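Local coordinates for protein homoaconitase large subunit (Methanocaldococcus jannaschii, PDB 4KP2) that forms the large subunit of a [4Fe-4S] hydro-lyase that converts (R)-homocitrate to homoisocitrate through cis-homoaconitate, at residues Val178-Lys183 / Ile210-Glu215; Val216-Asp221 / Glu243-Thr248; Thr52-Thr57 / Phe81-Pro86. One frame throughout, in Å; residues are numbered along the deposited sequence.

Contact 1: Val178-Lys183 / Ile210-Glu215; sequences VDIVGK and IEYGGE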
ATOM      1  N   VAL A 178       7.100  27.052 -26.191  1.00 51.20           N
ATOM      2  CA  VAL A 178       5.666  26.898 -25.980  1.00 55.22           C
ATOM      3  C   VAL A 178       5.128  28.004 -25.079  1.00 59.97           C
ATOM      4  O   VAL A 178       5.241  27.934 -23.855  1.00 56.91           O
ATOM      5  CB  VAL A 178       5.327  25.525 -25.369  1.00 55.02           C
ATOM      6  CG1 VAL A 178       3.823  25.376 -25.199  1.00 55.83           C
ATOM      7  CG2 VAL A 178       5.876  24.409 -26.242  1.00 49.14           C
ATOM      8  N   ASP A 179       4.551  29.031 -25.695  1.00 62.37           N
ATOM      9  CA  ASP A 179       3.927  30.116 -24.949  1.00 63.18           C
ATOM     10  C   ASP A 179       2.482  29.773 -24.618  1.00 66.87           C
ATOM     11  O   ASP A 179       1.692  29.451 -25.505  1.00 69.63           O
ATOM     12  CB  ASP A 179       3.984  31.427 -25.738  1.00 61.81           C
ATOM     13  CG  ASP A 179       5.364  32.052 -25.735  1.00 65.32           C
ATOM     14  OD1 ASP A 179       6.146  31.775 -26.668  1.00 62.63           O
ATOM     15  OD2 ASP A 179       5.666  32.825 -24.801  1.00 67.93           O
ATOM     16  N   ILE A 180       2.141  29.839 -23.338  1.00 61.18           N
ATOM     17  CA  ILE A 180       0.782  29.560 -22.898  1.00 61.57           C
ATOM     18  C   ILE A 180       0.135  30.821 -22.337  1.00 62.60           C
ATOM     19  O   ILE A 180       0.513  31.304 -21.271  1.00 58.94           O
ATOM     20  CB  ILE A 180       0.753  28.451 -21.835  1.00 56.35           C
ATOM     21  CG1 ILE A 180       1.530  27.228 -22.325  1.00 57.06           C
ATOM     22  CG2 ILE A 180      -0.679  28.075 -21.499  1.00 59.69           C
ATOM     23  CD1 ILE A 180       1.556  26.087 -21.338  1.00 54.78           C
ATOM     24  N   VAL A 181      -0.836  31.355 -23.068  1.00 63.61           N
ATOM     25  CA  VAL A 181      -1.498  32.594 -22.672  1.00 61.11           C
ATOM     26  C   VAL A 181      -3.008  32.417 -22.576  1.00 63.58           C
ATOM     27  O   VAL A 181      -3.561  31.445 -23.087  1.00 66.66           O
ATOM     28  CB  VAL A 181      -1.191  33.736 -23.658  1.00 69.29           C
ATOM     29  CG1 VAL A 181       0.295  34.069 -23.638  1.00 63.65           C
ATOM     30  CG2 VAL A 181      -1.644  33.359 -25.058  1.00 66.40           C
ATOM     31  N   GLY A 182      -3.669  33.366 -21.920  1.00 68.20           N
ATOM     32  CA  GLY A 182      -5.106  33.309 -21.729  1.00 65.51           C
ATOM     33  C   GLY A 182      -5.465  33.075 -20.274  1.00 68.96           C
ATOM     34  O   GLY A 182      -4.590  33.060 -19.410  1.00 62.53           O
ATOM     35  N   LYS A 183      -6.753  32.894 -20.001  1.00 69.30           N
ATOM     36  CA  LYS A 183      -7.211  32.660 -18.633  1.00 72.46           C
ATOM     37  C   LYS A 183      -8.360  31.661 -18.535  1.00 81.36           C
ATOM     38  O   LYS A 183      -9.342  31.745 -19.274  1.00 82.95           O
ATOM     39  CB  LYS A 183      -7.597  33.979 -17.954  1.00 71.57           C
ATOM     40  CG  LYS A 183      -6.413  34.748 -17.395  1.00 78.38           C
ATOM     41  CD  LYS A 183      -5.703  33.943 -16.316  1.00 76.57           C
ATOM     42  CE  LYS A 183      -4.281  34.435 -16.104  1.00 75.83           C
ATOM     43  NZ  LYS A 183      -3.446  34.226 -17.319  1.00 65.52           N
ATOM     44  N   ILE A 210      11.829  21.466 -24.476  1.00 55.50           N
ATOM     45  CA  ILE A 210      10.584  22.213 -24.360  1.00 48.99           C
ATOM     46  C   ILE A 210      10.761  23.423 -23.452  1.00 50.43           C
ATOM     47  O   ILE A 210      11.221  23.296 -22.318  1.00 51.93           O
ATOM     48  CB  ILE A 210       9.453  21.341 -23.787  1.00 49.22           C
ATOM     49  CG1 ILE A 210       9.431  19.968 -24.462  1.00 49.44           C
ATOM     50  CG2 ILE A 210       8.115  22.043 -23.945  1.00 49.32           C
ATOM     51  CD1 ILE A 210       8.919  19.994 -25.880  1.00 57.34           C
ATOM     52  N   GLU A 211      10.392  24.597 -23.951  1.00 46.99           N
ATOM     53  CA  GLU A 211      10.481  25.818 -23.161  1.00 46.35           C
ATOM     54  C   GLU A 211       9.108  26.447 -22.966  1.00 52.67           C
ATOM     55  O   GLU A 211       8.557  27.057 -23.884  1.00 53.56           O
ATOM     56  CB  GLU A 211      11.430  26.820 -23.819  1.00 50.94           C
ATOM     57  CG  GLU A 211      11.570  28.131 -23.065  1.00 57.67           C
ATOM     58  CD  GLU A 211      12.625  29.041 -23.661  1.00 52.74           C
ATOM     59  OE1 GLU A 211      13.509  28.533 -24.382  1.00 46.44           O
ATOM     60  OE2 GLU A 211      12.567  30.264 -23.413  1.00 46.07           O
ATOM     61  N   TYR A 212       8.556  26.291 -21.767  1.00 46.93           N
ATOM     62  CA  TYR A 212       7.248  26.852 -21.455  1.00 51.28           C
ATOM     63  C   TYR A 212       7.357  28.310 -21.031  1.00 53.46           C
ATOM     64  O   TYR A 212       8.241  28.681 -20.257  1.00 47.97           O
ATOM     65  CB  TYR A 212       6.560  26.044 -20.353  1.00 48.20           C
ATOM     66  CG  TYR A 212       6.300  24.599 -20.708  1.00 48.89           C
ATOM     67  CD1 TYR A 212       5.202  24.239 -21.481  1.00 46.59           C
ATOM     68  CD2 TYR A 212       7.145  23.592 -20.261  1.00 50.86           C
ATOM     69  CE1 TYR A 212       4.957  22.918 -21.804  1.00 42.72           C
ATOM     70  CE2 TYR A 212       6.910  22.270 -20.577  1.00 51.94           C
ATOM     71  CZ  TYR A 212       5.815  21.937 -21.348  1.00 52.29           C
ATOM     72  OH  TYR A 212       5.583  20.618 -21.662  1.00 50.91           O
ATOM     73  N   GLY A 213       6.448  29.133 -21.541  1.00 55.59           N
ATOM     74  CA  GLY A 213       6.405  30.539 -21.189  1.00 59.48           C
ATOM     75  C   GLY A 213       4.999  31.089 -21.316  1.00 59.37           C
ATOM     76  O   GLY A 213       4.062  30.353 -21.624  1.00 64.15           O
ATOM     77  N   GLY A 214       4.849  32.386 -21.077  1.00 54.49           N
ATOM     78  CA  GLY A 214       3.553  33.025 -21.187  1.00 57.87           C
ATOM     79  C   GLY A 214       2.971  33.398 -19.839  1.00 59.29           C
ATOM     80  O   GLY A 214       3.512  33.035 -18.794  1.00 60.81           O
ATOM     81  N   GLU A 215       1.857  34.120 -19.871  1.00 55.83           N
ATOM     82  CA  GLU A 215       1.217  34.619 -18.659  1.00 58.22           C
ATOM     83  C   GLU A 215       0.694  33.497 -17.764  1.00 55.83           C
ATOM     84  O   GLU A 215       0.667  33.632 -16.541  1.00 56.17           O
ATOM     85  CB  GLU A 215       0.083  35.583 -19.021  1.00 57.51           C
ATOM     86  CG  GLU A 215      -0.954  34.996 -19.964  1.00 60.74           C
ATOM     87  CD  GLU A 215      -1.895  36.047 -20.520  1.00 69.43           C
ATOM     88  OE1 GLU A 215      -2.888  35.672 -21.178  1.00 61.11           O
ATOM     89  OE2 GLU A 215      -1.639  37.250 -20.303  1.00 80.19           O
TER

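Contact 2: Val216-Asp221 / Glu243-Thr248; sequences VVKNMD and EADEIT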
ATOM      1  N   VAL A 216       0.284  32.390 -18.377  1.00 50.96           N
ATOM      2  CA  VAL A 216      -0.240  31.254 -17.628  1.00 50.42           C
ATOM      3  C   VAL A 216       0.867  30.551 -16.849  1.00 49.47           C
ATOM      4  O   VAL A 216       0.729  30.286 -15.655  1.00 43.51           O
ATOM      5  CB  VAL A 216      -0.941  30.241 -18.551  1.00 44.78           C
ATOM      6  CG1 VAL A 216      -1.435  29.047 -17.751  1.00 56.58           C
ATOM      7  CG2 VAL A 216      -2.091  30.905 -19.288  1.00 55.74           C
ATOM      8  N   VAL A 217       1.966  30.254 -17.536  1.00 53.36           N
ATOM      9  CA  VAL A 217       3.112  29.605 -16.910  1.00 55.65           C
ATOM     10  C   VAL A 217       3.725  30.515 -15.849  1.00 58.59           C
ATOM     11  O   VAL A 217       4.160  30.054 -14.792  1.00 53.45           O
ATOM     12  CB  VAL A 217       4.185  29.231 -17.954  1.00 54.94           C
ATOM     13  CG1 VAL A 217       5.372  28.554 -17.285  1.00 50.73           C
ATOM     14  CG2 VAL A 217       3.589  28.326 -19.020  1.00 50.16           C
ATOM     15  N   LYS A 218       3.742  31.813 -16.135  1.00 59.51           N
ATOM     16  CA  LYS A 218       4.285  32.803 -15.214  1.00 59.48           C
ATOM     17  C   LYS A 218       3.452  32.888 -13.936  1.00 61.23           C
ATOM     18  O   LYS A 218       3.974  33.185 -12.862  1.00 60.58           O
ATOM     19  CB  LYS A 218       4.348  34.174 -15.891  1.00 53.47           C
ATOM     20  CG  LYS A 218       5.038  35.255 -15.074  1.00 64.20           C
ATOM     21  CD  LYS A 218       6.526  34.981 -14.935  1.00 61.53           C
ATOM     22  CE  LYS A 218       7.224  36.116 -14.205  1.00 58.59           C
ATOM     23  NZ  LYS A 218       8.697  35.917 -14.134  1.00 64.38           N
ATOM     24  N   ASN A 219       2.156  32.625 -14.061  1.00 53.51           N
ATOM     25  CA  ASN A 219       1.249  32.686 -12.919  1.00 48.58           C
ATOM     26  C   ASN A 219       1.090  31.344 -12.214  1.00 54.61           C
ATOM     27  O   ASN A 219       0.500  31.265 -11.135  1.00 52.89           O
ATOM     28  CB  ASN A 219      -0.118  33.222 -13.346  1.00 57.14           C
ATOM     29  CG  ASN A 219      -0.074  34.688 -13.725  1.00 59.86           C
ATOM     30  OD1 ASN A 219       0.652  35.478 -13.118  1.00 53.69           O
ATOM     31  ND2 ASN A 219      -0.848  35.060 -14.738  1.00 59.69           N
ATOM     32  N   MET A 220       1.618  30.291 -12.829  1.00 54.08           N
ATOM     33  CA  MET A 220       1.566  28.957 -12.245  1.00 54.39           C
ATOM     34  C   MET A 220       2.402  28.858 -10.978  1.00 54.85           C
ATOM     35  O   MET A 220       3.457  29.481 -10.868  1.00 51.49           O
ATOM     36  CB  MET A 220       2.075  27.915 -13.241  1.00 50.54           C
ATOM     37  CG  MET A 220       1.028  27.348 -14.171  1.00 45.73           C
ATOM     38  SD  MET A 220       1.684  25.918 -15.051  1.00 56.25           S
ATOM     39  CE  MET A 220       0.299  25.495 -16.095  1.00 54.07           C
ATOM     40  N   ASP A 221       1.926  28.066 -10.025  1.00 54.15           N
ATOM     41  CA  ASP A 221       2.742  27.688  -8.882  1.00 49.21           C
ATOM     42  C   ASP A 221       3.651  26.553  -9.329  1.00 47.15           C
ATOM     43  O   ASP A 221       3.530  26.066 -10.452  1.00 48.21           O
ATOM     44  CB  ASP A 221       1.867  27.252  -7.705  1.00 48.30           C
ATOM     45  CG  ASP A 221       0.946  26.098  -8.055  1.00 52.59           C
ATOM     46  OD1 ASP A 221       0.622  25.930  -9.250  1.00 59.43           O
ATOM     47  OD2 ASP A 221       0.540  25.363  -7.129  1.00 51.08           O
ATOM     48  N   GLU A 243      11.508  28.921 -17.143  1.00 54.82           N
ATOM     49  CA  GLU A 243      12.307  30.004 -16.583  1.00 49.72           C
ATOM     50  C   GLU A 243      11.998  30.231 -15.106  1.00 50.27           C
ATOM     51  O   GLU A 243      10.835  30.277 -14.704  1.00 53.30           O
ATOM     52  CB  GLU A 243      12.072  31.289 -17.379  1.00 57.86           C
ATOM     53  CG  GLU A 243      12.941  32.462 -16.959  1.00 62.56           C
ATOM     54  CD  GLU A 243      12.722  33.682 -17.831  1.00 64.51           C
ATOM     55  OE1 GLU A 243      13.104  33.641 -19.019  1.00 58.15           O
ATOM     56  OE2 GLU A 243      12.160  34.678 -17.328  1.00 67.88           O
ATOM     57  N   ALA A 244      13.050  30.370 -14.306  1.00 55.17           N
ATOM     58  CA  ALA A 244      12.906  30.540 -12.865  1.00 49.71           C
ATOM     59  C   ALA A 244      12.514  31.968 -12.502  1.00 55.37           C
ATOM     60  O   ALA A 244      13.034  32.929 -13.067  1.00 62.89           O
ATOM     61  CB  ALA A 244      14.191  30.148 -12.157  1.00 44.12           C
ATOM     62  N   ASP A 245      11.594  32.097 -11.553  1.00 58.00           N
ATOM     63  CA  ASP A 245      11.144  33.407 -11.101  1.00 59.45           C
ATOM     64  C   ASP A 245      10.933  33.414  -9.593  1.00 63.25           C
ATOM     65  O   ASP A 245      11.368  32.499  -8.895  1.00 63.38           O
ATOM     66  CB  ASP A 245       9.852  33.805 -11.815  1.00 55.56           C
ATOM     67  CG  ASP A 245       8.691  32.894 -11.470  1.00 59.80           C
ATOM     68  OD1 ASP A 245       8.937  31.726 -11.104  1.00 57.20           O
ATOM     69  OD2 ASP A 245       7.531  33.348 -11.566  1.00 61.45           O
ATOM     70  N   GLU A 246      10.258  34.447  -9.100  1.00 64.57           N
ATOM     71  CA  GLU A 246      10.012  34.601  -7.669  1.00 64.04           C
ATOM     72  C   GLU A 246       9.203  33.446  -7.088  1.00 64.49           C
ATOM     73  O   GLU A 246       9.396  33.063  -5.934  1.00 65.13           O
ATOM     74  CB  GLU A 246       9.306  35.928  -7.385  1.00 64.09           C
ATOM     75  CG  GLU A 246      10.194  36.980  -6.739  1.00 65.58           C
ATOM     76  CD  GLU A 246      11.318  37.441  -7.647  1.00 75.72           C
ATOM     77  OE1 GLU A 246      11.160  37.360  -8.884  1.00 75.09           O
ATOM     78  OE2 GLU A 246      12.359  37.888  -7.122  1.00 70.88           O
ATOM     79  N   ILE A 247       8.297  32.898  -7.890  1.00 59.96           N
ATOM     80  CA  ILE A 247       7.478  31.770  -7.462  1.00 57.05           C
ATOM     81  C   ILE A 247       8.356  30.548  -7.216  1.00 60.16           C
ATOM     82  O   ILE A 247       8.107  29.761  -6.299  1.00 58.94           O
ATOM     83  CB  ILE A 247       6.394  31.436  -8.504  1.00 54.64           C
ATOM     84  CG1 ILE A 247       5.512  32.659  -8.757  1.00 50.66           C
ATOM     85  CG2 ILE A 247       5.548  30.256  -8.045  1.00 51.17           C
ATOM     86  CD1 ILE A 247       4.376  32.403  -9.718  1.00 47.22           C
ATOM     87  N   THR A 248       9.393  30.402  -8.034  1.00 61.98           N
ATOM     88  CA  THR A 248      10.337  29.302  -7.886  1.00 60.21           C
ATOM     89  C   THR A 248      11.116  29.429  -6.580  1.00 56.61           C
ATOM     90  O   THR A 248      11.349  28.436  -5.889  1.00 55.91           O
ATOM     91  CB  THR A 248      11.327  29.246  -9.068  1.00 55.58           C
ATOM     92  OG1 THR A 248      10.601  29.182 -10.301  1.00 50.02           O
ATOM     93  CG2 THR A 248      12.231  28.028  -8.954  1.00 58.59           C
TER

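Contact 3: Thr52-Thr57 / Phe81-Pro86; sequences THDGTT and FDHNVP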
ATOM      1  N   THR A  52      19.355   7.784  -9.068  1.00 43.10           N
ATOM      2  CA  THR A  52      18.798   6.527  -9.554  1.00 45.65           C
ATOM      3  C   THR A  52      17.861   5.928  -8.508  1.00 44.91           C
ATOM      4  O   THR A  52      18.091   6.066  -7.305  1.00 47.87           O
ATOM      5  CB  THR A  52      19.898   5.506  -9.891  1.00 43.70           C
ATOM      6  OG1 THR A  52      20.832   5.431  -8.808  1.00 42.82           O
ATOM      7  CG2 THR A  52      20.632   5.912 -11.161  1.00 40.06           C
ATOM      8  N   HIS A  53      16.802   5.269  -8.967  1.00 42.26           N
ATOM      9  CA  HIS A  53      15.830   4.668  -8.056  1.00 41.49           C
ATOM     10  C   HIS A  53      16.019   3.156  -7.935  1.00 46.10           C
ATOM     11  O   HIS A  53      16.920   2.584  -8.548  1.00 49.84           O
ATOM     12  CB  HIS A  53      14.400   5.000  -8.491  1.00 45.07           C
ATOM     13  CG  HIS A  53      14.091   4.622  -9.908  1.00 46.54           C
ATOM     14  ND1 HIS A  53      13.799   3.329 -10.287  1.00 44.49           N
ATOM     15  CD2 HIS A  53      14.025   5.368 -11.035  1.00 46.90           C
ATOM     16  CE1 HIS A  53      13.569   3.295 -11.587  1.00 46.71           C
ATOM     17  NE2 HIS A  53      13.700   4.519 -12.066  1.00 49.87           N
ATOM     18  N   ASP A  54      15.157   2.517  -7.147  1.00 43.26           N
ATOM     19  CA  ASP A  54      15.280   1.091  -6.843  1.00 46.14           C
ATOM     20  C   ASP A  54      15.250   0.191  -8.077  1.00 49.72           C
ATOM     21  O   ASP A  54      15.686  -0.959  -8.026  1.00 48.72           O
ATOM     22  CB  ASP A  54      14.193   0.657  -5.856  1.00 45.45           C
ATOM     23  CG  ASP A  54      12.795   0.954  -6.358  1.00 48.97           C
ATOM     24  OD1 ASP A  54      12.611   1.991  -7.030  1.00 52.56           O
ATOM     25  OD2 ASP A  54      11.879   0.151  -6.083  1.00 47.31           O
ATOM     26  N   GLY A  55      14.735   0.715  -9.182  1.00 44.90           N
ATOM     27  CA  GLY A  55      14.661  -0.042 -10.417  1.00 43.92           C
ATOM     28  C   GLY A  55      15.874   0.153 -11.305  1.00 46.66           C
ATOM     29  O   GLY A  55      16.152  -0.672 -12.176  1.00 45.84           O
ATOM     30  N   THR A  56      16.604   1.244 -11.084  1.00 41.36           N
ATOM     31  CA  THR A  56      17.749   1.573 -11.927  1.00 46.20           C
ATOM     32  C   THR A  56      19.069   1.661 -11.159  1.00 50.58           C
ATOM     33  O   THR A  56      20.142   1.596 -11.758  1.00 47.37           O
ATOM     34  CB  THR A  56      17.517   2.883 -12.706  1.00 42.94           C
ATOM     35  OG1 THR A  56      17.157   3.929 -11.796  1.00 42.24           O
ATOM     36  CG2 THR A  56      16.405   2.699 -13.726  1.00 32.67           C
ATOM     37  N   THR A  57      18.989   1.811  -9.840  1.00 48.90           N
ATOM     38  CA  THR A  57      20.191   1.826  -9.004  1.00 48.25           C
ATOM     39  C   THR A  57      21.014   0.530  -9.088  1.00 47.11           C
ATOM     40  O   THR A  57      22.229   0.591  -9.278  1.00 42.87           O
ATOM     41  CB  THR A  57      19.883   2.173  -7.523  1.00 46.77           C
ATOM     42  OG1 THR A  57      19.229   3.445  -7.449  1.00 42.80           O
ATOM     43  CG2 THR A  57      21.165   2.219  -6.703  1.00 44.49           C
ATOM     44  N   PHE A  81      14.035   4.995  -3.072  1.00 44.87           N
ATOM     45  CA  PHE A  81      13.183   3.866  -3.427  1.00 48.70           C
ATOM     46  C   PHE A  81      11.738   4.328  -3.542  1.00 44.51           C
ATOM     47  O   PHE A  81      11.201   4.935  -2.614  1.00 47.29           O
ATOM     48  CB  PHE A  81      13.287   2.756  -2.377  1.00 46.77           C
ATOM     49  CG  PHE A  81      14.663   2.165  -2.243  1.00 45.45           C
ATOM     50  CD1 PHE A  81      15.635   2.393  -3.205  1.00 47.66           C
ATOM     51  CD2 PHE A  81      14.984   1.374  -1.153  1.00 47.13           C
ATOM     52  CE1 PHE A  81      16.898   1.848  -3.079  1.00 47.93           C
ATOM     53  CE2 PHE A  81      16.245   0.825  -1.022  1.00 44.14           C
ATOM     54  CZ  PHE A  81      17.202   1.063  -1.984  1.00 45.20           C
ATOM     55  N   ASP A  82      11.105   4.040  -4.675  1.00 44.45           N
ATOM     56  CA  ASP A  82       9.740   4.499  -4.904  1.00 45.83           C
ATOM     57  C   ASP A  82       8.955   3.602  -5.859  1.00 44.01           C
ATOM     58  O   ASP A  82       7.742   3.452  -5.720  1.00 50.77           O
ATOM     59  CB  ASP A  82       9.744   5.937  -5.427  1.00 41.42           C
ATOM     60  CG  ASP A  82      10.428   6.064  -6.775  1.00 43.25           C
ATOM     61  OD1 ASP A  82      11.356   5.275  -7.052  1.00 46.84           O
ATOM     62  OD2 ASP A  82      10.036   6.955  -7.557  1.00 48.09           O
ATOM     63  N   HIS A  83       9.648   3.011  -6.827  1.00 47.14           N
ATOM     64  CA  HIS A  83       8.994   2.206  -7.852  1.00 51.34           C
ATOM     65  C   HIS A  83       8.366   0.929  -7.299  1.00 49.98           C
ATOM     66  O   HIS A  83       7.246   0.571  -7.666  1.00 49.66           O
ATOM     67  CB  HIS A  83       9.979   1.859  -8.970  1.00 47.71           C
ATOM     68  CG  HIS A  83      10.193   2.968  -9.951  1.00 47.15           C
ATOM     69  ND1 HIS A  83      10.593   4.232  -9.574  1.00 49.72           N
ATOM     70  CD2 HIS A  83      10.062   3.002 -11.298  1.00 46.61           C
ATOM     71  CE1 HIS A  83      10.699   4.996 -10.645  1.00 52.35           C
ATOM     72  NE2 HIS A  83      10.382   4.274 -11.705  1.00 52.88           N
ATOM     73  N   ASN A  84       9.091   0.243  -6.422  1.00 46.23           N
ATOM     74  CA  ASN A  84       8.635  -1.033  -5.887  1.00 50.86           C
ATOM     75  C   ASN A  84       8.622  -1.053  -4.364  1.00 51.03           C
ATOM     76  O   ASN A  84       9.305  -1.867  -3.739  1.00 54.29           O
ATOM     77  CB  ASN A  84       9.513  -2.169  -6.415  1.00 56.72           C
ATOM     78  CG  ASN A  84       9.567  -2.210  -7.931  1.00 59.86           C
ATOM     79  OD1 ASN A  84       8.766  -2.888  -8.573  1.00 66.50           O
ATOM     80  ND2 ASN A  84      10.516  -1.480  -8.510  1.00 48.01           N
ATOM     81  N   VAL A  85       7.843  -0.156  -3.766  1.00 48.36           N
ATOM     82  CA  VAL A  85       7.786  -0.057  -2.312  1.00 54.94           C
ATOM     83  C   VAL A  85       6.373  -0.276  -1.765  1.00 55.64           C
ATOM     84  O   VAL A  85       5.440   0.440  -2.129  1.00 57.45           O
ATOM     85  CB  VAL A  85       8.361   1.290  -1.814  1.00 51.39           C
ATOM     86  CG1 VAL A  85       9.870   1.310  -1.993  1.00 53.87           C
ATOM     87  CG2 VAL A  85       7.721   2.459  -2.549  1.00 43.43           C
ATOM     88  N   PRO A  86       6.204  -1.290  -0.899  1.00 49.55           N
ATOM     89  CA  PRO A  86       7.198  -2.280  -0.468  1.00 51.79           C
ATOM     90  C   PRO A  86       7.520  -3.268  -1.589  1.00 50.55           C
ATOM     91  O   PRO A  86       6.763  -3.332  -2.558  1.00 51.20           O
ATOM     92  CB  PRO A  86       6.488  -3.008   0.684  1.00 51.90           C
ATOM     93  CG  PRO A  86       5.383  -2.101   1.102  1.00 54.43           C
ATOM     94  CD  PRO A  86       4.944  -1.429  -0.153  1.00 52.72           C
TER

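Contact 1: Val178-Lys183 / Ile210-Glu215
Tyr212 meets Val178 and Ile180 at one corner of its ring: Val178 CB and Ile180 CD1 both approach Tyr212 CD1 obliquely, each at 4.1 Å, and each side chain lies alongside the tyrosine, pointing the same way. One face of the ring is covered from within its own strand by Ile210 CG2, which sits off-centre toward the rim. The same methyl reaches across to Val178 CG2 at 4.0 Å, so Val178 spans both the ring and its covering group. The second flat group is the carboxylate of Glu215, which uses the anti lone pair of OE1 to accept Gly182 N; the bond is short, 2.5 Å from Gly182 N to Glu215 OE1, with 156° at the hydrogen.

Tyr212, Val178 and Ile180 belong to a beta-alpha-beta unit, in which strand 167-180 is followed by helix 189-200 and then by strand 208-213 as its parallel neighbour. The strand segments run at 22° to each other. Val178 N donates to Glu211 O, Gly213 N to Val178 O, and Ile180 N to Gly213 O at 2.6 Å. Helix 189-200 covers the Val178, Ile180 and Tyr212 face through Ile192, Val193, Val196 and Ile200. On the opposite face, Asp179 and Glu211 both form salt bridges with Arg177.

Past the last of these bonds the pairing gives way to a helix start, with Gly214 at the N-cap position. A CB on Gly214 would clash with Ile180 O. Glu215 CG lies between its backbone N and carbonyl carbon (chi1 55°), which sets it 3.7 Å from Val181 CA, and the extended chain beyond carries OE1 on to Gly182 N. Lys183, bent at chi2 and chi4, curls back to donate from NZ to Gly182 O at 2.7 Å, while NZ stays 4.2 Å from Glu215 OE1, too far for a salt bridge.

Contact 2: Val216-Asp221 / Glu243-Thr248
Ile247 presses its terminal methyl between two backbone carbonyls at the end of helix 215-219: Ile247 CD1 lies 3.3 Å from both Lys218 O and Met220 O. Its other branch, CG2, anti to the backbone N, turns to the next residue and packs at 3.9 Å on Asp221 CA. Within the two segments, therefore, the isoleucine meets main chain rather than another side chain.

Alongside, Lys218 and Asp245 slide past each other in opposite directions. A bend at chi2 (68°) in an otherwise extended lysine chain carries NZ over the aspartate stem, 3.3 Å from Asp245 CB. The charged atoms remain further apart, and the salt bridge from Lys218 NZ to Asp245 OD2 is long at 3.8 Å. Glu243 OE2, at 4.9 Å from Lys218 NZ, may add modestly to the attraction.

The second shell positions Asp245. This residue is the N-cap of helix 246-254, where OD1 accepts from Thr248 OG1 at 3.1 Å and, weakly, from Thr248 N. Arg225 forms a salt bridge with the same oxygen and also donates to Val217 O, thereby bracing the aspartate against the end of helix 215-219.

Asp221 begins the next helix, 222-230, as its N-cap, and its carboxylate bonds weakly to Gly224 N. Helix 222-230 thus lies beside both segments, meeting Met220 through Leu228 and Thr248 through Met222 and Arg225, while Met220 and Val216 pack on Ile192 of helix 189-200 and Val216 also touches Ile180 of strand 167-180.

Contact 3: Thr52-Thr57 / Phe81-Pro86
His53 and His83 stack face to face, their ring planes only 7° apart and their centroids 3.5 Å from each other. His83 CE1 sits over the centre of the His53 ring, and Thr56 OG1 covers the opposite face. A bond steadies each ring: Gly55 N donates to His53 ND1, and His83 ND1 donates to Asp82 OD1 at 2.8 Å, the acceptor lying in the imidazole plane but met from above the carboxylate plane.

Beside the stack stands the Asp54 carboxylate, inclined 66° to the His83 ring. OD1 accepts His83 N at 3.1 Å on its syn side and a weak bond from Asp82 N. OD2 takes Asn84 N on its syn lone pair at 2.8 Å, and Asn84 ND2 comes to it from above the carboxylate plane, while Asn84 OD1 accepts from Asn88 ND2. Asp54 CB rests at 3.5 Å from Phe81 CD1. With alanine in place of Asp54, the N-H groups of Asp82, His83 and Asn84 and the Asn84 amide would probably lack an acceptor, and the turn presenting His83 is likely to shift.

Asp82 is also bonded to Cys119 N. The two loops follow parallel strands 49-53 and 77-80, at the C-terminal edge where alpha/beta folds commonly place their active sites. The His83 side chain lies about 4 Å from that of Cys383, a predicted [4Fe-4S] ligand, consistent with the cluster site of the aconitase family.

In the fold
Contacts 1 and 2 are neighbours, their centres 11 Å apart, and are joined directly because strand 208-213 runs into helix 215-219; a probable hydrogen bond from Val216 N to Ile180 O links them. Contact 3 lies on the other side of the chain's centre, about 34 and 30 Å from them between centres, and belongs to a different, wholly parallel sheet. It is the buried one of the three, and relies on a carboxylate and stacked imidazoles near the predicted cluster ligands. Contact 1 is partly buried, with regular strand pairing and apolar packing around a tyrosine ring that give way to charge at its exposed end. Contact 2, also partly buried, depends on van der Waals packing and a long ion pair.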